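Local atomic coordinates of alpha-L-rhamnosidase (Streptomyces avermitilis, PDB entry 3W5M), a protein that hydrolyses terminal non-reducing alpha-L-rhamnose residues from plant flavonoids and gum arabic, and binds L-rhamnose through a calcium-dependent carbohydrate-binding module. Residues A149-A154 / A229-A234. Sequence-based numbering, arbitrary orientation.
Sequences ANSAPA and ASVGPA. With CA (calcium ion), chain B.
The carbonyl oxygen of G232 is gripped twice: A152 N donates to G232 O at 2.7 Å, from 52° above the carbonyl plane, and the side-chain amide of N228 supplies a second N-H. The return bond, G232 N to A152 O at 3.2 Å, is straighter (166° at the hydrogen) and lies in the carbonyl plane. Together they form a single antiparallel bridge, a hydrogen-bonded pair between two irregular loops. V231 CA adds a C-H...O contact to A152 O. V231 CG1 lies 3.7 Å from S151 OG, brought there by a chi1 of 174° that turns this methyl away from the backbone N. Past G232 along the chain, the P233 ring lies against two carbonyl oxygens, with CB 3.3 Å from A149 O and CD 3.5 Å from N150 O. Separately, A152 CB and A234 CB meet at 3.8 Å, both also touching W142. P233 O binds calcium at 2.5 Å, with D179, N180, N228 and three waters completing the site. N228 ties the bridge to this metal, which CBM67 requires for rhamnose binding. Residues 149-154 lead into strand 156-165; the other loop links strands 218-227 and 235-244, which belong to different sheets.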
ATOM      1  N   ALA A 149      30.084  -7.053 -31.802  1.00 22.74           N
ATOM      2  CA  ALA A 149      29.975  -6.814 -30.370  1.00 24.14           C
ATOM      3  C   ALA A 149      30.560  -5.437 -30.003  1.00 26.55           C
ATOM      4  O   ALA A 149      30.128  -4.810 -29.042  1.00 25.70           O
ATOM      5  CB  ALA A 149      30.653  -7.929 -29.586  1.00 25.37           C
ATOM      6  N   ASN A 150      31.491  -4.962 -30.822  1.00 26.26           N
ATOM      7  CA  ASN A 150      32.070  -3.625 -30.666  1.00 30.38           C
ATOM      8  C   ASN A 150      31.278  -2.579 -31.454  1.00 30.63           C
ATOM      9  O   ASN A 150      30.825  -1.578 -30.887  1.00 30.89           O
ATOM     10  CB  ASN A 150      33.557  -3.643 -31.071  1.00 32.49           C
ATOM     11  CG  ASN A 150      34.242  -2.300 -30.849  1.00 37.21           C
ATOM     12  OD1 ASN A 150      34.563  -1.599 -31.801  1.00 39.56           O
ATOM     13  ND2 ASN A 150      34.449  -1.932 -29.584  1.00 38.97           N
ATOM     14  N   SER A 151      31.093  -2.810 -32.754  1.00 29.05           N
ATOM     15  CA  SER A 151      30.428  -1.834 -33.611  1.00 28.40           C
ATOM     16  C   SER A 151      29.874  -2.493 -34.879  1.00 26.79           C
ATOM     17  O   SER A 151      30.567  -3.253 -35.533  1.00 27.54           O
ATOM     18  CB  SER A 151      31.414  -0.716 -34.006  1.00 29.28           C
ATOM     19  OG  SER A 151      30.702   0.359 -34.578  1.00 30.94           O
ATOM     20  N   ALA A 152      28.627  -2.197 -35.203  1.00 26.24           N
ATOM     21  CA  ALA A 152      28.018  -2.621 -36.452  1.00 25.90           C
ATOM     22  C   ALA A 152      27.222  -1.435 -36.976  1.00 26.15           C
ATOM     23  O   ALA A 152      26.867  -0.545 -36.186  1.00 29.19           O
ATOM     24  CB  ALA A 152      27.113  -3.827 -36.206  1.00 24.00           C
ATOM     25  N   PRO A 153      26.956  -1.390 -38.308  1.00 27.47           N
ATOM     26  CA  PRO A 153      26.148  -0.283 -38.858  1.00 28.18           C
ATOM     27  C   PRO A 153      24.726  -0.276 -38.290  1.00 27.36           C
ATOM     28  O   PRO A 153      24.252  -1.310 -37.795  1.00 29.23           O
ATOM     29  CB  PRO A 153      26.110  -0.587 -40.370  1.00 28.38           C
ATOM     30  CG  PRO A 153      26.445  -2.054 -40.493  1.00 28.00           C
ATOM     31  CD  PRO A 153      27.418  -2.307 -39.377  1.00 27.98           C
ATOM     32  N   ALA A 154      24.047   0.868 -38.384  1.00 28.15           N
ATOM     33  CA  ALA A 154      22.633   0.963 -38.024  1.00 27.79           C
ATOM     34  C   ALA A 154      21.797   0.417 -39.194  1.00 29.95           C
ATOM     35  O   ALA A 154      21.344   1.172 -40.076  1.00 34.57           O
ATOM     36  CB  ALA A 154      22.235   2.405 -37.730  1.00 29.29           C
ATOM     37  N   ALA A 229      19.946  -0.153 -33.970  1.00 25.53           N
ATOM     38  CA  ALA A 229      19.301   1.179 -33.957  1.00 27.55           C
ATOM     39  C   ALA A 229      20.241   2.340 -34.262  1.00 29.71           C
ATOM     40  O   ALA A 229      19.816   3.410 -34.733  1.00 30.70           O
ATOM     41  CB  ALA A 229      18.610   1.403 -32.625  1.00 26.74           C
ATOM     42  N   SER A 230      21.519   2.147 -33.987  1.00 30.85           N
ATOM     43  CA  SER A 230      22.511   3.164 -34.260  1.00 32.24           C
ATOM     44  C   SER A 230      23.865   2.484 -34.374  1.00 32.66           C
ATOM     45  O   SER A 230      24.021   1.327 -33.976  1.00 34.06           O
ATOM     46  CB  SER A 230      22.533   4.185 -33.121  1.00 34.13           C
ATOM     47  OG  SER A 230      22.872   3.527 -31.921  1.00 36.50           O
ATOM     48  N   VAL A 231      24.850   3.198 -34.903  1.00 31.08           N
ATOM     49  CA  VAL A 231      26.190   2.646 -35.021  1.00 31.86           C
ATOM     50  C   VAL A 231      26.725   2.311 -33.630  1.00 31.98           C
ATOM     51  O   VAL A 231      26.764   3.169 -32.737  1.00 33.08           O
ATOM     52  CB  VAL A 231      27.137   3.613 -35.771  1.00 32.62           C
ATOM     53  CG1 VAL A 231      28.568   3.093 -35.763  1.00 32.78           C
ATOM     54  CG2 VAL A 231      26.668   3.799 -37.202  1.00 34.32           C
ATOM     55  N   GLY A 232      27.142   1.058 -33.461  1.00 29.02           N
ATOM     56  CA  GLY A 232      27.530   0.515 -32.179  1.00 28.24           C
ATOM     57  C   GLY A 232      27.177  -0.962 -32.157  1.00 26.39           C
ATOM     58  O   GLY A 232      26.864  -1.519 -33.211  1.00 27.61           O
ATOM     59  N   PRO A 233      27.233  -1.594 -30.975  1.00 26.33           N
ATOM     60  CA  PRO A 233      27.062  -3.061 -30.825  1.00 24.04           C
ATOM     61  C   PRO A 233      25.743  -3.608 -31.370  1.00 22.90           C
ATOM     62  O   PRO A 233      24.710  -2.961 -31.257  1.00 23.40           O
ATOM     63  CB  PRO A 233      27.162  -3.286 -29.321  1.00 25.56           C
ATOM     64  CG  PRO A 233      27.961  -2.122 -28.810  1.00 25.84           C
ATOM     65  CD  PRO A 233      27.611  -0.952 -29.697  1.00 25.84           C
ATOM     66  N   ALA A 234      25.807  -4.777 -31.989  1.00 22.03           N
ATOM     67  CA  ALA A 234      24.607  -5.438 -32.484  1.00 20.43           C
ATOM     68  C   ALA A 234      24.802  -6.907 -32.313  1.00 21.72           C
ATOM     69  O   ALA A 234      25.932  -7.419 -32.326  1.00 23.10           O
ATOM     70  CB  ALA A 234      24.347  -5.125 -33.955  1.00 19.94           C
TER
HETATM   71 CA    CA B1201      22.818  -1.438 -30.875  1.00 31.07          CA
HETATM   72  O   HOH W   1      24.234   0.473 -31.295  1.00 28.78           O
HETATM   73  O   HOH W   2      22.060   0.383 -29.194  1.00 44.18           O
HETATM   74  O   HOH W   3      24.004  -1.315 -28.535  1.00 34.16           O